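Local atomic coordinates of putative alpha-L-fucosidase (Bacteroides thetaiotaomicron, PDB entry 4H41), a protein that is a putative alpha-L-fucosidase with a TIM-barrel fold, thought to act on host glycans, though its activity is inferred rather than established. Residues E275-D280 with I309-S314; F285-F290 with Y323-H328. All coordinates share one frame; numbering follows the deposited sequence.

Contact 1: E275-D280 with I309-S314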
ATOM      1  N   GLU B 275      17.305  -7.492   3.838  1.00 16.11           N
ATOM      2  CA  GLU B 275      15.963  -6.907   3.802  1.00 17.05           C
ATOM      3  C   GLU B 275      15.023  -7.769   2.970  1.00 17.75           C
ATOM      4  O   GLU B 275      15.328  -8.084   1.816  1.00 16.29           O
ATOM      5  CB  GLU B 275      16.029  -5.503   3.255  1.00 18.86           C
ATOM      6  CG  GLU B 275      16.809  -4.583   4.181  1.00 24.81           C
ATOM      7  CD  GLU B 275      16.945  -3.150   3.708  1.00 31.30           C
ATOM      8  OE1 GLU B 275      16.734  -2.906   2.497  1.00 26.34           O
ATOM      9  OE2 GLU B 275      17.094  -2.257   4.579  1.00 30.71           O
ATOM     10  N   SER B 276      13.859  -8.118   3.542  1.00 15.08           N
ATOM     11  CA  SER B 276      12.879  -8.966   2.866  1.00 12.74           C
ATOM     12  C   SER B 276      11.693  -8.168   2.349  1.00 15.39           C
ATOM     13  O   SER B 276      10.690  -8.747   1.881  1.00 12.65           O
ATOM     14  CB  SER B 276      12.483 -10.116   3.789  1.00 12.48           C
ATOM     15  OG  SER B 276      12.150  -9.675   5.081  1.00 14.05           O
ATOM     16  N   PHE B 277      11.851  -6.824   2.288  1.00 15.93           N
ATOM     17  CA  PHE B 277      10.891  -5.903   1.689  1.00 16.12           C
ATOM     18  C   PHE B 277      11.543  -5.288   0.454  1.00 17.82           C
ATOM     19  O   PHE B 277      12.779  -5.263   0.362  1.00 16.07           O
ATOM     20  CB  PHE B 277      10.424  -4.840   2.670  1.00 16.05           C
ATOM     21  CG  PHE B 277      11.525  -3.961   3.194  1.00 14.50           C
ATOM     22  CD1 PHE B 277      12.284  -4.351   4.284  1.00 16.77           C
ATOM     23  CD2 PHE B 277      11.874  -2.786   2.536  1.00 15.18           C
ATOM     24  CE1 PHE B 277      13.324  -3.552   4.750  1.00 19.34           C
ATOM     25  CE2 PHE B 277      12.901  -1.983   3.018  1.00 18.22           C
ATOM     26  CZ  PHE B 277      13.589  -2.355   4.153  1.00 17.66           C
ATOM     27  N   ASP B 278      10.734  -4.805  -0.494  1.00 15.46           N
ATOM     28  CA  ASP B 278      11.231  -4.283  -1.739  1.00 13.38           C
ATOM     29  C   ASP B 278      11.423  -2.759  -1.692  1.00 20.16           C
ATOM     30  O   ASP B 278      10.481  -2.030  -1.524  1.00 20.37           O
ATOM     31  CB  ASP B 278      10.250  -4.675  -2.882  1.00 16.15           C
ATOM     32  CG  ASP B 278      10.949  -4.820  -4.211  1.00 24.14           C
ATOM     33  OD1 ASP B 278      11.628  -3.853  -4.619  1.00 25.33           O
ATOM     34  OD2 ASP B 278      10.845  -5.943  -4.850  1.00 22.65           O
ATOM     35  N   ARG B 279      12.638  -2.291  -1.927  1.00 16.76           N
ATOM     36  CA  ARG B 279      12.941  -0.859  -1.990  1.00 16.03           C
ATOM     37  C   ARG B 279      12.782  -0.296  -3.414  1.00 19.95           C
ATOM     38  O   ARG B 279      12.980   0.889  -3.604  1.00 22.20           O
ATOM     39  CB  ARG B 279      14.400  -0.606  -1.531  1.00 17.83           C
ATOM     40  CG  ARG B 279      14.535  -0.572  -0.060  1.00 25.68           C
ATOM     41  CD  ARG B 279      15.934  -0.100   0.312  1.00 18.28           C
ATOM     42  NE  ARG B 279      16.100  -0.262   1.726  1.00 21.74           N
ATOM     43  CZ  ARG B 279      15.603   0.533   2.652  1.00 23.24           C
ATOM     44  NH1 ARG B 279      15.049   1.690   2.318  1.00 24.17           N
ATOM     45  NH2 ARG B 279      15.764   0.242   3.925  1.00 21.07           N
ATOM     46  N   ASP B 280      12.477  -1.113  -4.412  1.00 18.94           N
ATOM     47  CA  ASP B 280      12.413  -0.639  -5.808  1.00 18.50           C
ATOM     48  C   ASP B 280      11.022  -0.270  -6.256  1.00 19.46           C
ATOM     49  O   ASP B 280      10.831   0.047  -7.428  1.00 20.45           O
ATOM     50  CB  ASP B 280      12.943  -1.751  -6.733  1.00 19.24           C
ATOM     51  CG  ASP B 280      14.357  -2.187  -6.410  1.00 25.85           C
ATOM     52  OD1 ASP B 280      15.157  -1.331  -6.018  1.00 25.53           O
ATOM     53  OD2 ASP B 280      14.654  -3.403  -6.541  1.00 27.19           O
ATOM     54  N   ILE B 309      20.498 -12.161   9.031  1.00 15.08           N
ATOM     55  CA  ILE B 309      19.283 -11.815   9.759  1.00 15.40           C
ATOM     56  C   ILE B 309      18.417 -11.057   8.762  1.00 16.67           C
ATOM     57  O   ILE B 309      18.907 -10.671   7.702  1.00 17.43           O
ATOM     58  CB  ILE B 309      19.566 -11.031  11.065  1.00 18.51           C
ATOM     59  CG1 ILE B 309      20.083  -9.597  10.773  1.00 17.12           C
ATOM     60  CG2 ILE B 309      20.544 -11.832  11.948  1.00 19.13           C
ATOM     61  CD1 ILE B 309      20.272  -8.740  12.037  1.00 23.08           C
ATOM     62  N   THR B 310      17.149 -10.792   9.091  1.00 15.08           N
ATOM     63  CA  THR B 310      16.309 -10.019   8.194  1.00 13.95           C
ATOM     64  C   THR B 310      15.434  -9.041   8.932  1.00 18.15           C
ATOM     65  O   THR B 310      14.927  -9.338  10.017  1.00 16.70           O
ATOM     66  CB  THR B 310      15.401 -10.981   7.339  1.00 17.08           C
ATOM     67  OG1 THR B 310      14.667 -10.241   6.352  1.00 18.84           O
ATOM     68  CG2 THR B 310      14.382 -11.764   8.184  1.00 15.22           C
ATOM     69  N   PHE B 311      15.243  -7.895   8.315  1.00 15.30           N
ATOM     70  CA  PHE B 311      14.136  -6.976   8.583  1.00 14.28           C
ATOM     71  C   PHE B 311      13.163  -7.278   7.435  1.00 17.97           C
ATOM     72  O   PHE B 311      13.456  -6.920   6.297  1.00 14.95           O
ATOM     73  CB  PHE B 311      14.555  -5.512   8.627  1.00 15.74           C
ATOM     74  CG  PHE B 311      13.425  -4.631   9.101  1.00 16.62           C
ATOM     75  CD1 PHE B 311      12.423  -4.236   8.232  1.00 16.62           C
ATOM     76  CD2 PHE B 311      13.270  -4.345  10.452  1.00 17.76           C
ATOM     77  CE1 PHE B 311      11.313  -3.547   8.682  1.00 17.16           C
ATOM     78  CE2 PHE B 311      12.165  -3.632  10.905  1.00 19.54           C
ATOM     79  CZ  PHE B 311      11.197  -3.228  10.014  1.00 17.57           C
ATOM     80  N   GLU B 312      12.034  -7.953   7.662  1.00 15.59           N
ATOM     81  CA  GLU B 312      11.507  -8.443   8.935  1.00 14.32           C
ATOM     82  C   GLU B 312      10.598  -9.606   8.646  1.00 15.72           C
ATOM     83  O   GLU B 312       9.741  -9.491   7.767  1.00 16.80           O
ATOM     84  CB  GLU B 312      10.727  -7.323   9.652  1.00 16.62           C
ATOM     85  CG  GLU B 312      10.341  -7.673  11.080  1.00 22.84           C
ATOM     86  CD  GLU B 312       8.868  -7.627  11.459  1.00 23.52           C
ATOM     87  OE1 GLU B 312       8.022  -7.657  10.542  1.00 20.66           O
ATOM     88  OE2 GLU B 312       8.556  -7.597  12.672  1.00 20.43           O
ATOM     89  N   PHE B 313      10.763 -10.690   9.350  1.00 14.03           N
ATOM     90  CA  PHE B 313       9.986 -11.896   9.058  1.00 13.59           C
ATOM     91  C   PHE B 313       8.482 -11.692   9.157  1.00 17.51           C
ATOM     92  O   PHE B 313       7.766 -12.078   8.215  1.00 13.08           O
ATOM     93  CB  PHE B 313      10.399 -13.032   9.971  1.00 13.43           C
ATOM     94  CG  PHE B 313       9.655 -14.314   9.742  1.00 13.58           C
ATOM     95  CD1 PHE B 313       8.478 -14.585  10.428  1.00 15.23           C
ATOM     96  CD2 PHE B 313      10.150 -15.277   8.883  1.00 14.91           C
ATOM     97  CE1 PHE B 313       7.771 -15.762  10.197  1.00 16.35           C
ATOM     98  CE2 PHE B 313       9.425 -16.440   8.631  1.00 17.69           C
ATOM     99  CZ  PHE B 313       8.249 -16.682   9.307  1.00 15.99           C
ATOM    100  N   SER B 314       7.995 -11.176  10.289  1.00 16.10           N
ATOM    101  CA  SER B 314       6.537 -11.120  10.536  1.00 15.40           C
ATOM    102  C   SER B 314       5.729 -10.414   9.437  1.00 17.24           C
ATOM    103  O   SER B 314       4.607 -10.827   9.173  1.00 17.15           O
ATOM    104  CB  SER B 314       6.228 -10.518  11.886  1.00 16.29           C
ATOM    105  OG  SER B 314       6.850 -11.338  12.872  1.00 18.69           O
TER
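Ser-276 reaches into the bend where strand 307-310 gives way to helix 313-316, and its backbone and hydroxyl both bond there. Its amide N donates to Phe-311 O at 3.0 Å, a nearly straight bond (172°) whose donor sits tilted from the carbonyl plane. Its OG, turned between the backbone N and the carbonyl carbon (chi1 49°), donates to Thr-310 OG1 at 2.9 Å and takes a weak bond from Glu-312 N. Thr-310 OG1 is also hydrogen-bonded to Ala-274 O, so the two hydroxyls form a short polar chain. Phe-311 O further receives a CH...O contact from Glu-275 CA at 3.5 Å.

The contact sits just past the C-terminal ends of strands 269-273 and 307-310, the seventh and eighth of a TIM barrel, the end at which active sites of this fold lie. The peptide bond between Phe-311 and Glu-312 is cis, and Glu-312 then takes the N-cap position of helix 313-316.

Phe-277 and Phe-311 meet obliquely, their ring planes nearly perpendicular (89°) and their centroids 6.0 Å apart, with CE1 of Phe-277 3.7 Å from CD1 of Phe-311. The edge of the Phe-277 ring also faces Phe-311 O.

No salt bridge crosses between the segments; within 275-280, Arg-279 grips Glu-275 side-on, NE to OE1 at 2.8 Å and NH2 to OE2 at 2.9 Å, while Phe-277 CE2 lies against one face of the guanidinium.

Contact 2: F285-F290 with Y323-H328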
ATOM      1  N   PHE B 285       6.377  -0.210   2.335  1.00 13.80           N
ATOM      2  CA  PHE B 285       7.055  -1.267   1.584  1.00 13.54           C
ATOM      3  C   PHE B 285       6.261  -2.536   1.641  1.00 15.34           C
ATOM      4  O   PHE B 285       5.568  -2.772   2.624  1.00 14.56           O
ATOM      5  CB  PHE B 285       8.449  -1.563   2.197  1.00 15.99           C
ATOM      6  CG  PHE B 285       9.328  -0.355   2.406  1.00 17.60           C
ATOM      7  CD1 PHE B 285      10.169   0.095   1.399  1.00 18.15           C
ATOM      8  CD2 PHE B 285       9.363   0.291   3.632  1.00 21.68           C
ATOM      9  CE1 PHE B 285      10.985   1.219   1.598  1.00 19.80           C
ATOM     10  CE2 PHE B 285      10.177   1.405   3.829  1.00 25.85           C
ATOM     11  CZ  PHE B 285      11.006   1.838   2.818  1.00 22.87           C
ATOM     12  N   LEU B 286       6.380  -3.362   0.596  1.00 12.85           N
ATOM     13  CA  LEU B 286       5.764  -4.684   0.535  1.00 12.69           C
ATOM     14  C   LEU B 286       6.849  -5.731   0.350  1.00 14.48           C
ATOM     15  O   LEU B 286       8.025  -5.375   0.178  1.00 12.69           O
ATOM     16  CB  LEU B 286       4.722  -4.717  -0.602  1.00 12.34           C
ATOM     17  CG  LEU B 286       3.450  -3.955  -0.275  1.00 15.14           C
ATOM     18  CD1 LEU B 286       2.578  -3.878  -1.514  1.00 15.25           C
ATOM     19  CD2 LEU B 286       2.698  -4.588   0.859  1.00 19.42           C
ATOM     20  N   PRO B 287       6.487  -7.028   0.493  1.00 11.97           N
ATOM     21  CA  PRO B 287       7.514  -8.067   0.385  1.00 11.76           C
ATOM     22  C   PRO B 287       8.341  -8.015  -0.902  1.00 14.03           C
ATOM     23  O   PRO B 287       7.856  -7.675  -2.005  1.00 12.17           O
ATOM     24  CB  PRO B 287       6.702  -9.356   0.479  1.00 12.42           C
ATOM     25  CG  PRO B 287       5.491  -8.953   1.313  1.00 15.86           C
ATOM     26  CD  PRO B 287       5.170  -7.618   0.837  1.00 12.64           C
ATOM     27  N   ILE B 288       9.624  -8.374  -0.752  1.00 14.48           N
ATOM     28  CA  ILE B 288      10.566  -8.395  -1.865  1.00 12.98           C
ATOM     29  C   ILE B 288      10.294  -9.547  -2.822  1.00 17.38           C
ATOM     30  O   ILE B 288       9.788 -10.604  -2.449  1.00 17.07           O
ATOM     31  CB  ILE B 288      12.027  -8.456  -1.307  1.00 13.25           C
ATOM     32  CG1 ILE B 288      13.044  -7.940  -2.325  1.00 13.89           C
ATOM     33  CG2 ILE B 288      12.394  -9.846  -0.824  1.00 14.97           C
ATOM     34  CD1 ILE B 288      14.443  -7.735  -1.727  1.00 16.64           C
ATOM     35  N   LYS B 289      10.697  -9.349  -4.076  1.00 17.63           N
ATOM     36  CA  LYS B 289      10.772 -10.409  -5.060  1.00 15.84           C
ATOM     37  C   LYS B 289      11.831 -11.449  -4.586  1.00 17.49           C
ATOM     38  O   LYS B 289      12.976 -11.091  -4.294  1.00 13.89           O
ATOM     39  CB  LYS B 289      11.162  -9.834  -6.443  1.00 15.27           C
ATOM     40  CG  LYS B 289      11.430 -10.905  -7.483  1.00 17.91           C
ATOM     41  CD  LYS B 289      11.789 -10.319  -8.855  1.00 19.89           C
ATOM     42  CE  LYS B 289      10.664  -9.657  -9.560  1.00 29.04           C
ATOM     43  NZ  LYS B 289      11.061  -9.344 -10.972  1.00 22.16           N
ATOM     44  N   PHE B 290      11.428 -12.712  -4.480  1.00 15.55           N
ATOM     45  CA  PHE B 290      12.314 -13.773  -4.021  1.00 15.53           C
ATOM     46  C   PHE B 290      13.698 -13.736  -4.696  1.00 15.32           C
ATOM     47  O   PHE B 290      14.719 -13.817  -4.009  1.00 15.47           O
ATOM     48  CB  PHE B 290      11.692 -15.152  -4.258  1.00 17.39           C
ATOM     49  CG  PHE B 290      12.693 -16.243  -3.947  1.00 19.06           C
ATOM     50  CD1 PHE B 290      13.232 -16.374  -2.673  1.00 21.38           C
ATOM     51  CD2 PHE B 290      13.218 -17.024  -4.958  1.00 21.90           C
ATOM     52  CE1 PHE B 290      14.215 -17.335  -2.410  1.00 22.65           C
ATOM     53  CE2 PHE B 290      14.236 -17.943  -4.702  1.00 24.13           C
ATOM     54  CZ  PHE B 290      14.693 -18.116  -3.424  1.00 21.45           C
ATOM     55  N   TYR B 323       0.356  -9.017   4.291  1.00 12.86           N
ATOM     56  CA  TYR B 323       0.890  -8.931   2.955  1.00 11.69           C
ATOM     57  C   TYR B 323       1.026 -10.362   2.475  1.00 16.31           C
ATOM     58  O   TYR B 323       2.005 -11.033   2.802  1.00 15.83           O
ATOM     59  CB  TYR B 323       2.256  -8.201   2.929  1.00 11.07           C
ATOM     60  CG  TYR B 323       2.278  -6.857   3.623  1.00 13.18           C
ATOM     61  CD1 TYR B 323       1.142  -6.030   3.643  1.00 15.63           C
ATOM     62  CD2 TYR B 323       3.446  -6.364   4.189  1.00 14.17           C
ATOM     63  CE1 TYR B 323       1.190  -4.756   4.189  1.00 15.36           C
ATOM     64  CE2 TYR B 323       3.489  -5.106   4.786  1.00 14.14           C
ATOM     65  CZ  TYR B 323       2.359  -4.306   4.786  1.00 14.32           C
ATOM     66  OH  TYR B 323       2.365  -3.068   5.379  1.00 15.80           O
ATOM     67  N   LEU B 324       0.059 -10.834   1.693  1.00 15.57           N
ATOM     68  CA  LEU B 324      -0.002 -12.247   1.285  1.00 15.18           C
ATOM     69  C   LEU B 324       1.154 -12.633   0.369  1.00 16.63           C
ATOM     70  O   LEU B 324       1.462 -13.818   0.263  1.00 15.15           O
ATOM     71  CB  LEU B 324      -1.339 -12.607   0.653  1.00 15.08           C
ATOM     72  CG  LEU B 324      -2.581 -12.368   1.557  1.00 20.17           C
ATOM     73  CD1 LEU B 324      -3.843 -12.808   0.835  1.00 23.09           C
ATOM     74  CD2 LEU B 324      -2.452 -13.107   2.863  1.00 23.58           C
ATOM     75  N   GLN B 325       1.866 -11.648  -0.188  1.00 11.92           N
ATOM     76  CA  GLN B 325       3.085 -11.892  -0.976  1.00 12.73           C
ATOM     77  C   GLN B 325       4.183 -12.473  -0.084  1.00 15.01           C
ATOM     78  O   GLN B 325       5.102 -13.125  -0.576  1.00 13.72           O
ATOM     79  CB  GLN B 325       3.603 -10.595  -1.661  1.00 12.52           C
ATOM     80  CG  GLN B 325       2.532  -9.789  -2.422  1.00 16.43           C
ATOM     81  CD  GLN B 325       1.825  -8.743  -1.577  1.00 20.89           C
ATOM     82  OE1 GLN B 325       1.686  -8.883  -0.350  1.00 16.65           O
ATOM     83  NE2 GLN B 325       1.377  -7.671  -2.191  1.00 15.26           N
ATOM     84  N   ALA B 326       4.091 -12.223   1.226  1.00 14.28           N
ATOM     85  CA  ALA B 326       5.011 -12.744   2.236  1.00 13.11           C
ATOM     86  C   ALA B 326       4.879 -14.255   2.403  1.00 16.82           C
ATOM     87  O   ALA B 326       5.897 -14.930   2.452  1.00 15.21           O
ATOM     88  CB  ALA B 326       4.778 -12.071   3.577  1.00 13.39           C
ATOM     89  N   GLY B 327       3.670 -14.764   2.473  1.00 12.59           N
ATOM     90  CA  GLY B 327       3.442 -16.213   2.573  1.00 12.74           C
ATOM     91  C   GLY B 327       3.972 -16.934   1.358  1.00 15.37           C
ATOM     92  O   GLY B 327       4.578 -17.991   1.476  1.00 15.68           O
ATOM     93  N   HIS B 328       3.789 -16.339   0.174  1.00 13.16           N
ATOM     94  CA  HIS B 328       4.334 -16.900  -1.041  1.00 12.83           C
ATOM     95  C   HIS B 328       5.865 -16.816  -1.022  1.00 15.83           C
ATOM     96  O   HIS B 328       6.530 -17.773  -1.420  1.00 15.68           O
ATOM     97  CB  HIS B 328       3.741 -16.188  -2.263  1.00 13.24           C
ATOM     98  CG  HIS B 328       2.273 -16.448  -2.427  1.00 15.49           C
ATOM     99  ND1 HIS B 328       1.782 -17.743  -2.545  1.00 18.16           N
ATOM    100  CD2 HIS B 328       1.230 -15.583  -2.481  1.00 16.77           C
ATOM    101  CE1 HIS B 328       0.466 -17.629  -2.696  1.00 17.84           C
ATOM    102  NE2 HIS B 328       0.077 -16.341  -2.581  1.00 16.57           N
TER
HETATM  103  O   HOH W   1       4.909  -1.929   5.084  1.00 14.90           O
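Leu-286 and Tyr-323 both carry CG anti to the carbonyl carbon (chi1 -74° and -52°), and from these positions their side chains meet at about a right angle. The CD2 methyl of Leu-286 comes down over the centre of the tyrosine ring, 3.5 Å from the centroid and 12° off the ring normal, a clear CH-pi contact. The other methyl, CD1, turns to Gln-325 and lies 4.0 Å from its NE2.

Pro-287 fills the angle between Tyr-323 and the first turn of helix 324-337. Its CD packs on Tyr-323 CB at 3.6 Å, and its CG rests against Ala-326, 3.6 Å from the backbone N and 3.9 Å from CB. Gln-325, bent at chi2, crosses the same proline at about a right angle, its CB near CG and its OE1 near CD. No direct hydrogen bond joins the segments. A single water supplies the polar link, donating to Phe-285 O at 2.7 Å and lying 2.8 Å from Tyr-323 OH, so it ties the phenol end to the loop backbone. A leucine in place of Tyr-323 would probably leave the Leu-286 methyl without its aromatic face and the water without its hydroxyl partner.

The contact lies toward the outside of the barrel, where the end of the loop from strand 269-273 to helix 290-302 meets the start of the C-terminal helix 324-337. Other subunits close over it: Pro-47 of the second subunit packs on Leu-286, and Gln-325 of the third packs on Tyr-323. Further along, Ile-288 and Phe-290 touch Leu-329, bringing the starts of helices 290-302 and 324-337 together.

How the contacts relate
Both contacts are buried, but contact 1 lies at the C-terminal end of the barrel strands, its centre about 9 Å from the centre of the chain, and the centre of contact 2 is about 17 Å from it, where other subunits help to bury it. One loop, between strand 269-273 and helix 290-302, serves both: 275-280 faces the end of the eighth strand, 285-290 the C-terminal helix. The loop's two arms are themselves paired, Asp-278 N with Leu-286 O at 2.8 Å and Ile-288 N with Ser-276 O at 2.9 Å, probably as hydrogen bonds. Contact 1 relies mainly on direct polar bonds, whereas contact 2 relies on apolar packing and one bridging water.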